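Local coordinates for HK97 Family Phage Portal Protein (Corynebacterium diphtheriae, PDB 3KDR) that probably forms a subunit of the ring-shaped portal through which phage DNA enters and leaves the head, at residues C[32-37]-C[289-294]. Residues are numbered along the deposited sequence; the frame is centred on the assembly and turned at random.
Sequences ARTPLV and AALLDA
T34 and L291 bring the two backbones closest, 6.4 Å between their CA atoms, where the turn linking helix 18-33 to strand 36-38 runs past the short helix 289-294 near the C-terminal end of the model. The short helix packs against this helix-to-strand turn beside a two-stranded antiparallel sheet: strand 36-38 pairs with 284-286, and the chain leaving that second strand winds directly into the helix, with P35 and D287 joined through their backbones. L291 meets both R33 and T34. Its CG stands anti to its own carbonyl carbon (chi1 -65°), which places L291 CG beside the backbone N, 3.7 Å from T34 OG1, with both methyls near the turn. L291 CD1 lies 3.4 Å from T34 OG1, the two side chains meeting at about a right angle. That hydroxyl is held by the carbonyl oxygen of T30, one turn back in helix 18-33, so L291 touches a hydroxyl already hydrogen-bonded back to that helix. The other methyl, L291 CD2, sits 3.9 Å from R33 CB and equally close to R33 NH2, over one face of the guanidinium and displaced toward its rim. A bend at chi3 (42°) turns the arginine chain so that this flat group comes over the leucine, while A294 CB approaches its edge near the plane. Around R33, F61 of helix 60-74 and E260 of a second subunit also pack, placing this small van der Waals contact close to a subunit boundary of the twelve-chain assembly. On the strand side of the turn, A290 CB meets the proline ring at its CG and CD corner, 3.6 Å from P35 CD.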
# COMPACT_ATOMS: atom_id res chain seq x y z
N ALA C 32 -1.14 -4.89 -43.84
CA ALA C 32 -1.06 -5.98 -44.82
C ALA C 32 -2.23 -6.93 -44.76
O ALA C 32 -2.68 -7.36 -45.77
CB ALA C 32 0.20 -6.75 -44.67
N ARG C 33 -2.78 -7.22 -43.61
CA ARG C 33 -3.85 -8.20 -43.56
C ARG C 33 -5.19 -7.63 -43.93
O ARG C 33 -6.17 -8.35 -44.12
CB ARG C 33 -3.96 -8.77 -42.17
CG ARG C 33 -2.78 -9.56 -41.79
CD ARG C 33 -2.94 -10.13 -40.42
NE ARG C 33 -4.29 -10.62 -40.26
CZ ARG C 33 -4.92 -10.71 -39.09
NH1 ARG C 33 -4.31 -10.37 -37.94
NH2 ARG C 33 -6.17 -11.19 -39.07
N THR C 34 -5.26 -6.34 -44.04
CA THR C 34 -6.55 -5.74 -44.15
C THR C 34 -6.94 -5.59 -45.63
O THR C 34 -6.23 -5.00 -46.41
CB THR C 34 -6.52 -4.40 -43.49
OG1 THR C 34 -6.04 -4.58 -42.15
CG2 THR C 34 -7.91 -3.80 -43.49
N PRO C 35 -8.08 -6.14 -46.00
CA PRO C 35 -8.46 -6.13 -47.37
C PRO C 35 -8.73 -4.74 -47.91
O PRO C 35 -9.28 -3.90 -47.22
CB PRO C 35 -9.76 -6.95 -47.37
CG PRO C 35 -9.69 -7.79 -46.27
CD PRO C 35 -8.99 -6.99 -45.21
N LEU C 36 -8.37 -4.55 -49.17
CA LEU C 36 -8.75 -3.38 -49.90
C LEU C 36 -10.07 -3.70 -50.63
O LEU C 36 -10.21 -4.76 -51.21
CB LEU C 36 -7.66 -3.01 -50.90
CG LEU C 36 -6.63 -2.03 -50.39
CD1 LEU C 36 -5.61 -1.84 -51.44
CD2 LEU C 36 -7.27 -0.74 -50.10
N VAL C 37 -11.01 -2.76 -50.62
CA VAL C 37 -12.36 -3.08 -50.91
C VAL C 37 -13.09 -1.95 -51.65
O VAL C 37 -12.80 -0.76 -51.47
CB VAL C 37 -13.02 -3.40 -49.59
CG1 VAL C 37 -14.20 -2.55 -49.34
CG2 VAL C 37 -13.28 -4.91 -49.52
N ALA C 289 -13.06 -4.00 -40.68
CA ALA C 289 -14.12 -4.81 -40.14
C ALA C 289 -13.78 -6.26 -40.41
O ALA C 289 -14.08 -7.11 -39.59
CB ALA C 289 -15.44 -4.46 -40.79
N ALA C 290 -13.14 -6.51 -41.56
CA ALA C 290 -12.68 -7.84 -41.97
C ALA C 290 -11.76 -8.45 -40.95
O ALA C 290 -11.79 -9.70 -40.76
CB ALA C 290 -11.95 -7.78 -43.30
N LEU C 291 -10.92 -7.62 -40.33
CA LEU C 291 -10.03 -8.12 -39.32
C LEU C 291 -10.81 -8.62 -38.13
O LEU C 291 -10.46 -9.64 -37.54
CB LEU C 291 -9.09 -7.04 -38.81
CG LEU C 291 -8.09 -6.47 -39.79
CD1 LEU C 291 -7.61 -5.17 -39.20
CD2 LEU C 291 -7.00 -7.47 -40.08
N LEU C 292 -11.85 -7.89 -37.76
CA LEU C 292 -12.69 -8.29 -36.63
C LEU C 292 -13.50 -9.58 -36.85
O LEU C 292 -13.69 -10.38 -35.94
CB LEU C 292 -13.62 -7.15 -36.26
CG LEU C 292 -13.20 -6.26 -35.10
CD1 LEU C 292 -11.73 -6.11 -35.09
CD2 LEU C 292 -13.85 -4.95 -35.21
N ASP C 293 -14.00 -9.74 -38.07
CA ASP C 293 -14.75 -10.94 -38.45
C ASP C 293 -13.91 -12.20 -38.39
O ASP C 293 -14.43 -13.25 -38.06
CB ASP C 293 -15.29 -10.80 -39.87
CG ASP C 293 -16.35 -9.68 -39.98
OD1 ASP C 293 -16.65 -9.01 -38.95
OD2 ASP C 293 -16.88 -9.46 -41.12
N ALA C 294 -12.62 -12.06 -38.71
CA ALA C 294 -11.67 -13.16 -38.66
C ALA C 294 -11.50 -13.67 -37.24
O ALA C 294 -11.25 -14.88 -37.04
CB ALA C 294 -10.35 -12.71 -39.19